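Local atomic coordinates of putative protein (Aquifex aeolicus, PDB entry 1T6T), a protein that is of unknown function but carries a Toprim domain related to that of RNase M5, and so probably acts on nucleic acid with a divalent metal ion. Residues Q80-K83 with E84-S87; L71-H74 with G75-N79; W11-E14 with L15-S19; G28-D31 with K32-L35; W104-H108 with I109-N113. One frame throughout, in Å; residues are numbered along the deposited sequence.

Contact 1. Residues Q80-K83 with E84-S87; sequences QKMK and ELLS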
loop_
_atom_site.group_PDB
_atom_site.type_symbol
_atom_site.label_atom_id
_atom_site.label_comp_id
_atom_site.label_asym_id
_atom_site.label_seq_id
_atom_site.Cartn_x
_atom_site.Cartn_y
_atom_site.Cartn_z
ATOM N N GLN B 80 5.612 7.985 7.583
ATOM C CA GLN B 80 6.892 8.070 8.279
ATOM C C GLN B 80 8.048 7.590 7.421
ATOM O O GLN B 80 9.115 8.208 7.397
ATOM C CB GLN B 80 6.846 7.264 9.578
ATOM C CG GLN B 80 5.901 7.842 10.614
ATOM C CD GLN B 80 6.113 9.335 10.813
ATOM O OE1 GLN B 80 7.225 9.785 11.104
ATOM N NE2 GLN B 80 5.045 10.112 10.649
ATOM N N LYS B 81 7.833 6.482 6.720
ATOM C CA LYS B 81 8.854 5.912 5.849
ATOM C C LYS B 81 9.245 6.897 4.749
ATOM O O LYS B 81 10.428 7.145 4.509
ATOM C CB LYS B 81 8.327 4.625 5.215
ATOM C CG LYS B 81 9.248 3.996 4.183
ATOM C CD LYS B 81 10.525 3.497 4.828
ATOM C CE LYS B 81 11.289 2.578 3.896
ATOM N NZ LYS B 81 12.476 1.986 4.579
HETATM N N MSE B 82 8.246 7.454 4.072
HETATM C CA MSE B 82 8.521 8.391 2.992
HETATM C C MSE B 82 9.072 9.715 3.513
HETATM O O MSE B 82 9.889 10.346 2.857
HETATM C CB MSE B 82 7.261 8.620 2.156
HETATM C CG MSE B 82 6.764 7.361 1.455
HETATM SE SE MSE B 82 8.128 6.570 0.321
HETATM C CE MSE B 82 8.547 8.183 -0.693
ATOM N N LYS B 83 8.636 10.132 4.698
ATOM C CA LYS B 83 9.143 11.374 5.272
ATOM C C LYS B 83 10.654 11.232 5.482
ATOM O O LYS B 83 11.435 12.099 5.093
ATOM C CB LYS B 83 8.460 11.653 6.612
ATOM C CG LYS B 83 8.945 12.906 7.310
ATOM C CD LYS B 83 8.240 13.063 8.645
ATOM C CE LYS B 83 8.744 14.277 9.396
ATOM N NZ LYS B 83 7.994 14.447 10.672
ATOM N N GLU B 84 11.056 10.122 6.089
ATOM C CA GLU B 84 12.468 9.862 6.346
ATOM C C GLU B 84 13.262 9.739 5.045
ATOM O O GLU B 84 14.334 10.325 4.908
ATOM C CB GLU B 84 12.612 8.584 7.184
ATOM C CG GLU B 84 14.048 8.178 7.512
ATOM C CD GLU B 84 14.870 9.299 8.130
ATOM O OE1 GLU B 84 14.318 10.084 8.938
ATOM O OE2 GLU B 84 16.079 9.381 7.816
ATOM N N LEU B 85 12.733 8.985 4.086
ATOM C CA LEU B 85 13.418 8.803 2.815
ATOM C C LEU B 85 13.593 10.109 2.051
ATOM O O LEU B 85 14.702 10.454 1.641
ATOM C CB LEU B 85 12.668 7.805 1.925
ATOM C CG LEU B 85 13.273 7.621 0.525
ATOM C CD1 LEU B 85 14.721 7.150 0.641
ATOM C CD2 LEU B 85 12.448 6.623 -0.270
ATOM N N LEU B 86 12.500 10.836 1.854
ATOM C CA LEU B 86 12.576 12.084 1.112
ATOM C C LEU B 86 13.493 13.097 1.779
ATOM O O LEU B 86 14.296 13.745 1.108
ATOM C CB LEU B 86 11.169 12.663 0.902
ATOM C CG LEU B 86 10.305 11.822 -0.054
ATOM C CD1 LEU B 86 8.871 12.303 -0.010
ATOM C CD2 LEU B 86 10.856 11.906 -1.476
ATOM N N SER B 87 13.401 13.233 3.096
ATOM C CA SER B 87 14.268 14.188 3.771
ATOM C C SER B 87 15.735 13.756 3.629
ATOM O O SER B 87 16.622 14.595 3.479
ATOM C CB SER B 87 13.878 14.320 5.253
ATOM O OG SER B 87 14.054 13.103 5.957
#
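Met82, present as selenomethionine, lays its terminal methyl against the fork of Leu86, with CE of Met82 4.1 Å from CG of Leu86. Leu85 meets the same methyl from another direction, its CD2 lying 4.2 Å from CE of Met82. Bends at chi2 (-57°) and chi3 (-53°) curl the selenium-bearing chain and carry CE toward the next turn. Leu86 also leans on the backbone, CG resting 3.3 Å from O of Met82, the oxygen that accepts the hydrogen bond from Leu86 N.

On the polar side, Ser87 folds back over the preceding turn. Its OG lies 2.9 Å from O of Lys83 and 3.0 Å from O of Glu84, two carbonyls that compete for the single hydroxyl proton, whereas Ser87 N bonds to O of Lys83.

Farther out, Tyr51 packs on Met82 and Leu85, and Val65 and Leu67 of strand 64-67 receive Leu86. The fully extended Lys83 reaches a salt bridge with Glu95, and Gln80 NE2 bonds to Glu76. Helix 73-88, the crossover between strands 64-67 and 92-94, is therefore amphipathic here: the side chains of its apolar flank meet through van der Waals contacts, those of the other flank make directional polar bonds.

Contact 2. Residues L71-H74 with G75-N79; sequences LDTH and GERIN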
loop_
_atom_site.group_PDB
_atom_site.type_symbol
_atom_site.label_atom_id
_atom_site.label_comp_id
_atom_site.label_asym_id
_atom_site.label_seq_id
_atom_site.Cartn_x
_atom_site.Cartn_y
_atom_site.Cartn_z
ATOM N N LEU B 71 -4.895 8.569 7.293
ATOM C CA LEU B 71 -4.639 8.762 8.710
ATOM C C LEU B 71 -4.798 7.509 9.560
ATOM O O LEU B 71 -4.925 7.601 10.775
ATOM C CB LEU B 71 -5.541 9.876 9.253
ATOM C CG LEU B 71 -5.275 11.271 8.677
ATOM C CD1 LEU B 71 -6.269 12.265 9.242
ATOM C CD2 LEU B 71 -3.856 11.699 9.012
ATOM N N ASP B 72 -4.789 6.344 8.926
ATOM C CA ASP B 72 -4.906 5.095 9.666
ATOM C C ASP B 72 -3.497 4.553 9.911
ATOM O O ASP B 72 -2.514 5.158 9.484
ATOM C CB ASP B 72 -5.767 4.091 8.885
ATOM C CG ASP B 72 -5.157 3.691 7.560
ATOM O OD1 ASP B 72 -4.315 4.441 7.026
ATOM O OD2 ASP B 72 -5.536 2.620 7.039
ATOM N N THR B 73 -3.393 3.427 10.610
ATOM C CA THR B 73 -2.088 2.847 10.911
ATOM C C THR B 73 -1.249 2.603 9.663
ATOM O O THR B 73 -0.060 2.918 9.632
ATOM C CB THR B 73 -2.232 1.515 11.666
ATOM O OG1 THR B 73 -2.967 1.735 12.873
ATOM C CG2 THR B 73 -0.861 0.947 12.013
ATOM N N HIS B 74 -1.874 2.030 8.642
ATOM C CA HIS B 74 -1.197 1.733 7.388
ATOM C C HIS B 74 -0.634 3.008 6.757
ATOM O O HIS B 74 0.507 3.033 6.297
ATOM C CB HIS B 74 -2.180 1.040 6.437
ATOM C CG HIS B 74 -1.594 0.679 5.107
ATOM N ND1 HIS B 74 -1.571 1.551 4.041
ATOM C CD2 HIS B 74 -1.018 -0.466 4.670
ATOM C CE1 HIS B 74 -1.007 0.959 3.003
ATOM N NE2 HIS B 74 -0.662 -0.265 3.358
ATOM N N GLY B 75 -1.439 4.065 6.748
ATOM C CA GLY B 75 -0.997 5.321 6.169
ATOM C C GLY B 75 0.092 6.015 6.971
ATOM O O GLY B 75 0.988 6.637 6.400
ATOM N N GLU B 76 0.019 5.917 8.294
ATOM C CA GLU B 76 1.007 6.548 9.158
ATOM C C GLU B 76 2.385 5.907 8.992
ATOM O O GLU B 76 3.403 6.597 9.036
ATOM C CB GLU B 76 0.550 6.468 10.616
ATOM C CG GLU B 76 1.393 7.279 11.595
ATOM C CD GLU B 76 1.471 8.758 11.240
ATOM O OE1 GLU B 76 0.430 9.350 10.882
ATOM O OE2 GLU B 76 2.575 9.333 11.332
ATOM N N ARG B 77 2.425 4.589 8.809
ATOM C CA ARG B 77 3.696 3.899 8.615
ATOM C C ARG B 77 4.331 4.346 7.301
ATOM O O ARG B 77 5.531 4.619 7.238
ATOM C CB ARG B 77 3.484 2.384 8.594
ATOM C CG ARG B 77 3.058 1.813 9.931
ATOM C CD ARG B 77 2.655 0.357 9.797
ATOM N NE ARG B 77 2.363 -0.239 11.097
ATOM C CZ ARG B 77 1.777 -1.418 11.261
ATOM N NH1 ARG B 77 1.415 -2.132 10.204
ATOM N NH2 ARG B 77 1.557 -1.888 12.483
ATOM N N ILE B 78 3.522 4.424 6.250
ATOM C CA ILE B 78 4.031 4.851 4.953
ATOM C C ILE B 78 4.462 6.315 5.027
ATOM O O ILE B 78 5.493 6.700 4.475
ATOM C CB ILE B 78 2.965 4.691 3.847
ATOM C CG1 ILE B 78 2.592 3.217 3.707
ATOM C CG2 ILE B 78 3.502 5.219 2.520
ATOM C CD1 ILE B 78 1.546 2.948 2.646
ATOM N N ASN B 79 3.669 7.129 5.717
ATOM C CA ASN B 79 3.995 8.540 5.858
ATOM C C ASN B 79 5.376 8.699 6.486
ATOM O O ASN B 79 6.208 9.450 5.988
ATOM C CB ASN B 79 2.968 9.249 6.741
ATOM C CG ASN B 79 3.155 10.754 6.750
ATOM O OD1 ASN B 79 2.832 11.434 5.778
ATOM N ND2 ASN B 79 3.696 11.279 7.844
#
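The imidazole of His74 and the side chain of Ile78 meet at an oblique angle one helical turn apart, CE1 of His74 approaching CD1 of Ile78 to 3.3 Å. Thr73 and Arg77 instead run side by side in the same direction. The methyl of Thr73, CG2, sits over one face of the Arg77 guanidinium, 3.4 Å above its plane and displaced toward the rim. Arg77 is extended from CG to NE, which sets the flat group under this methyl and lets it form a salt bridge with Glu110 of the second subunit; the His74 ring likewise meets His74 of that subunit.

Asp72 turns its carboxylate onto the start of the helix. With chi1 at 63°, its CG lies between the backbone N and the carbonyl carbon, and OD1 of Asp72 accepts from N of Gly75 at 2.9 Å, the donor standing 48° out of the carboxylate plane. Gly75 has no beta carbon, and OD1 of Asp72 can come within 3.5 Å of CA of Gly75. An alanine in place of Asp72 would leave the amide of Gly75 without its capping acceptor and would probably fray the first turn.

This is a side-chain N-cap following strand 64-67, and Asp72 closes an Asp-Leu-Asp sequence that matches the DxD motif of Toprim domains, where relatives bind magnesium.

Contact 3. Residues W11-E14 with L15-S19; sequences WIKE and LKKAS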
loop_
_atom_site.group_PDB
_atom_site.type_symbol
_atom_site.label_atom_id
_atom_site.label_comp_id
_atom_site.label_asym_id
_atom_site.label_seq_id
_atom_site.Cartn_x
_atom_site.Cartn_y
_atom_site.Cartn_z
ATOM N N TRP B 11 -9.666 23.802 2.197
ATOM C CA TRP B 11 -8.475 22.959 2.304
ATOM C C TRP B 11 -8.085 22.500 0.895
ATOM O O TRP B 11 -6.915 22.540 0.508
ATOM C CB TRP B 11 -8.785 21.747 3.190
ATOM C CG TRP B 11 -7.639 20.805 3.398
ATOM C CD1 TRP B 11 -6.668 20.883 4.358
ATOM C CD2 TRP B 11 -7.363 19.624 2.642
ATOM N NE1 TRP B 11 -5.805 19.815 4.247
ATOM C CE2 TRP B 11 -6.210 19.027 3.202
ATOM C CE3 TRP B 11 -7.979 19.008 1.546
ATOM C CZ2 TRP B 11 -5.662 17.842 2.701
ATOM C CZ3 TRP B 11 -7.430 17.828 1.046
ATOM C CH2 TRP B 11 -6.284 17.260 1.628
ATOM N N ILE B 12 -9.081 22.075 0.128
ATOM C CA ILE B 12 -8.856 21.621 -1.239
ATOM C C ILE B 12 -8.342 22.762 -2.116
ATOM O O ILE B 12 -7.468 22.564 -2.957
ATOM C CB ILE B 12 -10.155 21.041 -1.844
ATOM C CG1 ILE B 12 -10.493 19.718 -1.151
ATOM C CG2 ILE B 12 -9.996 20.837 -3.342
ATOM C CD1 ILE B 12 -11.782 19.077 -1.616
ATOM N N LYS B 13 -8.888 23.957 -1.920
ATOM C CA LYS B 13 -8.462 25.115 -2.695
ATOM C C LYS B 13 -6.993 25.423 -2.412
ATOM O O LYS B 13 -6.219 25.711 -3.326
ATOM C CB LYS B 13 -9.319 26.332 -2.340
ATOM C CG LYS B 13 -8.921 27.602 -3.077
ATOM C CD LYS B 13 -9.806 28.779 -2.687
ATOM C CE LYS B 13 -11.247 28.565 -3.131
ATOM N NZ LYS B 13 -12.128 29.706 -2.736
ATOM N N GLU B 14 -6.617 25.359 -1.141
ATOM C CA GLU B 14 -5.247 25.632 -0.734
ATOM C C GLU B 14 -4.309 24.546 -1.263
ATOM O O GLU B 14 -3.192 24.828 -1.691
ATOM C CB GLU B 14 -5.163 25.695 0.790
ATOM C CG GLU B 14 -4.240 26.775 1.307
ATOM C CD GLU B 14 -4.639 28.156 0.814
ATOM O OE1 GLU B 14 -5.769 28.598 1.116
ATOM O OE2 GLU B 14 -3.823 28.798 0.122
ATOM N N LEU B 15 -4.771 23.302 -1.231
ATOM C CA LEU B 15 -3.969 22.191 -1.718
ATOM C C LEU B 15 -3.723 22.341 -3.214
ATOM O O LEU B 15 -2.605 22.139 -3.682
ATOM C CB LEU B 15 -4.670 20.860 -1.435
ATOM C CG LEU B 15 -3.921 19.596 -1.885
ATOM C CD1 LEU B 15 -2.531 19.548 -1.242
ATOM C CD2 LEU B 15 -4.740 18.362 -1.505
ATOM N N LYS B 16 -4.762 22.707 -3.966
ATOM C CA LYS B 16 -4.607 22.870 -5.407
ATOM C C LYS B 16 -3.564 23.936 -5.713
ATOM O O LYS B 16 -2.714 23.751 -6.583
ATOM C CB LYS B 16 -5.937 23.249 -6.075
ATOM C CG LYS B 16 -5.835 23.273 -7.599
ATOM C CD LYS B 16 -7.174 23.489 -8.288
ATOM C CE LYS B 16 -7.635 24.925 -8.180
ATOM N NZ LYS B 16 -8.854 25.157 -9.007
ATOM N N LYS B 17 -3.626 25.051 -4.991
ATOM C CA LYS B 17 -2.671 26.131 -5.195
ATOM C C LYS B 17 -1.263 25.627 -4.903
ATOM O O LYS B 17 -0.332 25.871 -5.668
ATOM C CB LYS B 17 -2.985 27.310 -4.267
ATOM C CG LYS B 17 -4.361 27.911 -4.469
ATOM C CD LYS B 17 -4.576 29.137 -3.587
ATOM C CE LYS B 17 -6.003 29.658 -3.709
ATOM N NZ LYS B 17 -6.373 29.941 -5.124
ATOM N N ALA B 18 -1.118 24.915 -3.791
ATOM C CA ALA B 18 0.175 24.382 -3.379
ATOM C C ALA B 18 0.725 23.352 -4.359
ATOM O O ALA B 18 1.941 23.208 -4.491
ATOM C CB ALA B 18 0.061 23.766 -1.989
ATOM N N SER B 19 -0.171 22.646 -5.046
ATOM C CA SER B 19 0.233 21.614 -5.994
ATOM C C SER B 19 0.942 22.146 -7.233
ATOM O O SER B 19 1.437 21.370 -8.040
ATOM C CB SER B 19 -0.970 20.753 -6.414
ATOM O OG SER B 19 -1.824 21.436 -7.315
#
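Trp11 and Leu15 stand side by side on the alpha-helix 8-18, whose last turns pack against the parallel sheet of the Toprim-like core. The spine of the contact is a run of four successive i to i+4 backbone bonds. Leu15 N donates to O of Trp11 at 2.9 Å and Lys16 N donates to O of Ile12; Lys17 N reaches O of Lys13 at a longer 3.2 Å, and Ala18 N closes the series on O of Glu14 at 3.0 Å.

Beyond it, Ser19 uses both of its donors on the final turn. Its amide N bonds to O of Leu15 at 2.8 Å, while its hydroxyl OG donates to O of Lys16 at 2.6 Å, giving the Lys16 carbonyl a side-chain donor near the end of the helix. Ser19 O in turn accepts from Asn42. The indole nitrogen of Trp11 looks outside the helix and is satisfied by O of Phe97.

The charged ends do not pair across this contact. OE2 of Glu14 and NZ of Lys17 remain 5.9 Å apart, too far for a salt bridge, and the carboxylate approaches only the aliphatic part of the lysine. Lys17 runs alongside Lys13 in the same direction, CE of Lys17 lying 3.6 Å from CG of Lys13.

On the inner flank, Ile24 and Ile66 of the sheet receive Leu15. With CG of Leu15 anti to the backbone N (chi1 -179°), one methyl is directed to the six-membered part of the indole, where CD2 of Leu15 lies equally far, 3.7 Å, from CZ3 and CH2 of Trp11.

Contact 4. Residues G28-D31 with K32-L35; sequences GKND and KKAL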
loop_
_atom_site.group_PDB
_atom_site.type_symbol
_atom_site.label_atom_id
_atom_site.label_comp_id
_atom_site.label_asym_id
_atom_site.label_seq_id
_atom_site.Cartn_x
_atom_site.Cartn_y
_atom_site.Cartn_z
ATOM N N GLY B 28 -2.699 5.255 -3.100
ATOM C CA GLY B 28 -3.323 4.590 -4.230
ATOM C C GLY B 28 -3.836 5.374 -5.416
ATOM O O GLY B 28 -4.002 6.594 -5.379
ATOM N N LYS B 29 -4.100 4.634 -6.487
ATOM C CA LYS B 29 -4.598 5.215 -7.723
ATOM C C LYS B 29 -5.953 5.877 -7.494
ATOM O O LYS B 29 -6.274 6.872 -8.133
ATOM C CB LYS B 29 -4.700 4.127 -8.796
ATOM C CG LYS B 29 -4.944 4.655 -10.198
ATOM C CD LYS B 29 -4.821 3.548 -11.241
ATOM C CE LYS B 29 -5.843 2.444 -11.014
ATOM N NZ LYS B 29 -5.737 1.371 -12.044
ATOM N N ASN B 30 -6.750 5.325 -6.580
ATOM C CA ASN B 30 -8.058 5.901 -6.286
ATOM C C ASN B 30 -7.928 7.213 -5.522
ATOM O O ASN B 30 -8.795 8.081 -5.620
ATOM C CB ASN B 30 -8.919 4.910 -5.505
ATOM C CG ASN B 30 -9.555 3.875 -6.404
ATOM O OD1 ASN B 30 -10.440 4.194 -7.202
ATOM N ND2 ASN B 30 -9.100 2.632 -6.298
ATOM N N ASP B 31 -6.849 7.361 -4.759
ATOM C CA ASP B 31 -6.629 8.606 -4.033
ATOM C C ASP B 31 -6.281 9.657 -5.080
ATOM O O ASP B 31 -6.727 10.798 -5.007
ATOM C CB ASP B 31 -5.469 8.480 -3.044
ATOM C CG ASP B 31 -5.718 7.429 -1.982
ATOM O OD1 ASP B 31 -6.880 7.291 -1.552
ATOM O OD2 ASP B 31 -4.755 6.751 -1.568
ATOM N N LYS B 32 -5.482 9.255 -6.060
ATOM C CA LYS B 32 -5.082 10.159 -7.128
ATOM C C LYS B 32 -6.311 10.566 -7.943
ATOM O O LYS B 32 -6.454 11.726 -8.330
ATOM C CB LYS B 32 -4.040 9.477 -8.019
ATOM C CG LYS B 32 -3.506 10.347 -9.147
ATOM C CD LYS B 32 -2.316 9.691 -9.824
ATOM C CE LYS B 32 -1.787 10.551 -10.964
ATOM N NZ LYS B 32 -0.564 9.962 -11.577
ATOM N N LYS B 33 -7.206 9.614 -8.188
ATOM C CA LYS B 33 -8.418 9.901 -8.949
ATOM C C LYS B 33 -9.327 10.869 -8.199
ATOM O O LYS B 33 -9.920 11.768 -8.797
ATOM C CB LYS B 33 -9.174 8.606 -9.261
ATOM C CG LYS B 33 -8.515 7.778 -10.348
ATOM C CD LYS B 33 -9.300 6.514 -10.661
ATOM C CE LYS B 33 -8.805 5.874 -11.952
ATOM N NZ LYS B 33 -7.338 5.615 -11.929
ATOM N N ALA B 34 -9.431 10.685 -6.889
ATOM C CA ALA B 34 -10.263 11.550 -6.062
ATOM C C ALA B 34 -9.769 12.995 -6.142
ATOM O O ALA B 34 -10.566 13.934 -6.224
ATOM C CB ALA B 34 -10.244 11.065 -4.615
ATOM N N LEU B 35 -8.451 13.174 -6.115
ATOM C CA LEU B 35 -7.869 14.510 -6.198
ATOM C C LEU B 35 -8.065 15.114 -7.582
ATOM O O LEU B 35 -8.264 16.323 -7.724
ATOM C CB LEU B 35 -6.375 14.456 -5.868
ATOM C CG LEU B 35 -6.069 14.173 -4.394
ATOM C CD1 LEU B 35 -4.588 13.848 -4.212
ATOM C CD2 LEU B 35 -6.479 15.382 -3.558
#
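Gly28, the N-cap of helix 29-36, presents its carbonyl to Lys32: O of Gly28 accepts from N of Lys32 at 3.1 Å. Its own amide is also engaged, Gly28 N donating to OD2 of Asp31 at 3.0 Å, so that a side chain of the first turn bonds back to the N-cap in the manner of one half of a capping box.

Lys29 follows, its O accepting from N of Lys33 at 2.9 Å. The two side chains run alongside each other, and the bend of Lys33 at chi4 (54°) tucks its ammonium against the aliphatic chain of Lys29, with NZ of Lys33 3.1 Å from CG of Lys29. Asn30 accepts from N of Ala34, while its side chain packs on Arg77 of the second subunit. Asp31 accepts at O from N of Leu35, and CG of Leu35 rests 3.5 Å from that oxygen of Asp31.

With the glutamate just after strand 23-26, Gly28 to Asp31 complete an EGxxD sequence, as in Toprim domains. The chemistry divides: Asp31 is turned to a backbone donor, whereas the lysine ammoniums, NZ of Lys29 and NZ of Lys33, stand 4.5 Å apart, a concentration of positive charge likely to favour nearby anions.

Contact 5. Residues W104-H108 with I109-N113; sequences WNIIH and IEEIN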
loop_
_atom_site.group_PDB
_atom_site.type_symbol
_atom_site.label_atom_id
_atom_site.label_comp_id
_atom_site.label_asym_id
_atom_site.label_seq_id
_atom_site.Cartn_x
_atom_site.Cartn_y
_atom_site.Cartn_z
ATOM N N TRP B 104 -10.486 16.960 11.518
ATOM C CA TRP B 104 -11.799 16.667 10.956
ATOM C C TRP B 104 -12.084 15.175 10.902
ATOM O O TRP B 104 -11.199 14.352 11.127
ATOM C CB TRP B 104 -11.936 17.271 9.554
ATOM C CG TRP B 104 -11.805 18.767 9.537
ATOM C CD1 TRP B 104 -12.219 19.638 10.506
ATOM C CD2 TRP B 104 -11.244 19.569 8.492
ATOM N NE1 TRP B 104 -11.948 20.932 10.130
ATOM C CE2 TRP B 104 -11.351 20.919 8.897
ATOM C CE3 TRP B 104 -10.662 19.279 7.250
ATOM C CZ2 TRP B 104 -10.897 21.980 8.103
ATOM C CZ3 TRP B 104 -10.210 20.333 6.461
ATOM C CH2 TRP B 104 -10.331 21.668 6.892
ATOM N N ASN B 105 -13.329 14.828 10.605
ATOM C CA ASN B 105 -13.709 13.429 10.544
ATOM C C ASN B 105 -13.384 12.810 9.193
ATOM O O ASN B 105 -14.247 12.671 8.325
ATOM C CB ASN B 105 -15.192 13.261 10.850
ATOM C CG ASN B 105 -15.583 11.811 10.991
ATOM O OD1 ASN B 105 -14.728 10.923 10.943
ATOM N ND2 ASN B 105 -16.873 11.556 11.172
ATOM N N ILE B 106 -12.123 12.438 9.027
ATOM C CA ILE B 106 -11.666 11.824 7.793
ATOM C C ILE B 106 -10.479 10.927 8.111
ATOM O O ILE B 106 -9.690 11.220 9.010
ATOM C CB ILE B 106 -11.235 12.896 6.764
ATOM C CG1 ILE B 106 -10.808 12.226 5.455
ATOM C CG2 ILE B 106 -10.101 13.736 7.330
ATOM C CD1 ILE B 106 -10.564 13.201 4.316
ATOM N N ILE B 107 -10.374 9.816 7.397
ATOM C CA ILE B 107 -9.258 8.905 7.595
ATOM C C ILE B 107 -8.579 8.652 6.258
ATOM O O ILE B 107 -7.357 8.722 6.150
ATOM C CB ILE B 107 -9.719 7.559 8.179
ATOM C CG1 ILE B 107 -10.175 7.749 9.628
ATOM C CG2 ILE B 107 -8.584 6.542 8.104
ATOM C CD1 ILE B 107 -9.089 8.255 10.565
ATOM N N HIS B 108 -9.393 8.372 5.244
ATOM C CA HIS B 108 -8.901 8.084 3.900
ATOM C C HIS B 108 -9.087 9.283 2.981
ATOM O O HIS B 108 -10.179 9.842 2.894
ATOM C CB HIS B 108 -9.649 6.878 3.334
ATOM C CG HIS B 108 -9.562 5.659 4.195
ATOM N ND1 HIS B 108 -8.410 4.915 4.319
ATOM C CD2 HIS B 108 -10.478 5.070 5.002
ATOM C CE1 HIS B 108 -8.616 3.921 5.164
ATOM N NE2 HIS B 108 -9.864 3.992 5.593
ATOM N N ILE B 109 -8.017 9.674 2.294
ATOM C CA ILE B 109 -8.068 10.809 1.384
ATOM C C ILE B 109 -9.177 10.594 0.361
ATOM O O ILE B 109 -9.800 11.541 -0.112
ATOM C CB ILE B 109 -6.720 10.988 0.643
ATOM C CG1 ILE B 109 -5.566 11.008 1.655
ATOM C CG2 ILE B 109 -6.744 12.270 -0.174
ATOM C CD1 ILE B 109 -5.701 12.049 2.754
ATOM N N GLU B 110 -9.436 9.333 0.038
ATOM C CA GLU B 110 -10.468 8.995 -0.931
ATOM C C GLU B 110 -11.842 9.508 -0.495
ATOM O O GLU B 110 -12.742 9.666 -1.316
ATOM C CB GLU B 110 -10.518 7.475 -1.118
ATOM C CG GLU B 110 -11.060 7.038 -2.461
ATOM C CD GLU B 110 -11.077 5.532 -2.613
ATOM O OE1 GLU B 110 -10.113 4.878 -2.158
ATOM O OE2 GLU B 110 -12.045 5.003 -3.201
ATOM N N GLU B 111 -12.004 9.777 0.798
ATOM C CA GLU B 111 -13.278 10.268 1.317
ATOM C C GLU B 111 -13.677 11.638 0.768
ATOM O O GLU B 111 -14.846 12.015 0.834
ATOM C CB GLU B 111 -13.246 10.331 2.849
ATOM C CG GLU B 111 -13.245 8.976 3.534
ATOM C CD GLU B 111 -13.143 9.087 5.046
ATOM O OE1 GLU B 111 -13.936 9.843 5.646
ATOM O OE2 GLU B 111 -12.275 8.417 5.636
ATOM N N ILE B 112 -12.722 12.385 0.228
ATOM C CA ILE B 112 -13.044 13.703 -0.310
ATOM C C ILE B 112 -13.954 13.619 -1.533
ATOM O O ILE B 112 -14.573 14.609 -1.916
ATOM C CB ILE B 112 -11.774 14.501 -0.699
ATOM C CG1 ILE B 112 -11.019 13.781 -1.818
ATOM C CG2 ILE B 112 -10.889 14.696 0.518
ATOM C CD1 ILE B 112 -9.798 14.534 -2.317
ATOM N N ASN B 113 -14.045 12.442 -2.145
ATOM C CA ASN B 113 -14.896 12.294 -3.320
ATOM C C ASN B 113 -16.363 12.055 -2.962
ATOM O O ASN B 113 -17.225 12.456 -3.770
ATOM C CB ASN B 113 -14.371 11.178 -4.239
ATOM C CG ASN B 113 -14.421 9.806 -3.598
ATOM O OD1 ASN B 113 -13.894 8.838 -4.148
ATOM N ND2 ASN B 113 -15.061 9.709 -2.439
#
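Glu111 reaches back to the amides of Ile107 and His108 because its CG lies anti to the carbonyl carbon (chi1 -70°) and the chain runs straight on through chi2 (177°). Ile106, with CG1 anti to its own backbone N, slides past this chain in the opposite direction. The carboxylate oxygen OE2 of Glu111 takes two donors from the same face of its plane: Ile107 N at 2.9 Å and, in an almost straight bond of 176°, His108 N, likewise at 2.9 Å from that oxygen. A backbone bond returns the grip, Glu111 N donating to O of His108 at 2.8 Å at the start of the 3-10 turn 109-112.

Over that same face, CG1 of Ile106 lies 3.9 Å from CD of Glu111, and CD1 of Ile106 meets CG2 of Ile112 at 4.1 Å. An alanine at Ile106 would lose both contacts and would probably open a gap beside Ile112 and under-pack the Glu111 chain. The imidazole of His108 bonds through ND1 to Asp70, which also accepts from Ile109 N, and Glu110 leaves the turn for a salt bridge with Arg77 of the second subunit.

Two amide donors on one oxygen would probably favour the charged form of Glu111, and they tie the irregular segment 104-108 to the 3-10 turn that follows.

In the fold
Contacts 2 and 1 follow each other along helix 73-88, their centres 12 Å apart, the capped, dimer-facing start leading into its C-terminal half. Contact 5 is the hub of the remainder. It joins contact 2 through a probable hydrogen bond from Leu71 N to Ile107 O (2.7 Å), contact 4 where Ile112 CD1 meets Leu35 CD2 (3.6 Å), and contact 3 where Trp104 CZ3 meets Trp11 CB (3.8 Å). Contacts 3 and 4 touch at Leu15 and Leu35. Contacts 2 and 4, centres 16 Å apart, contain parts of the two Toprim acidic motifs and would border any metal site, as in other Toprim domains; contact 1 lies about 22 Å from contacts 3 and 5, centre to centre.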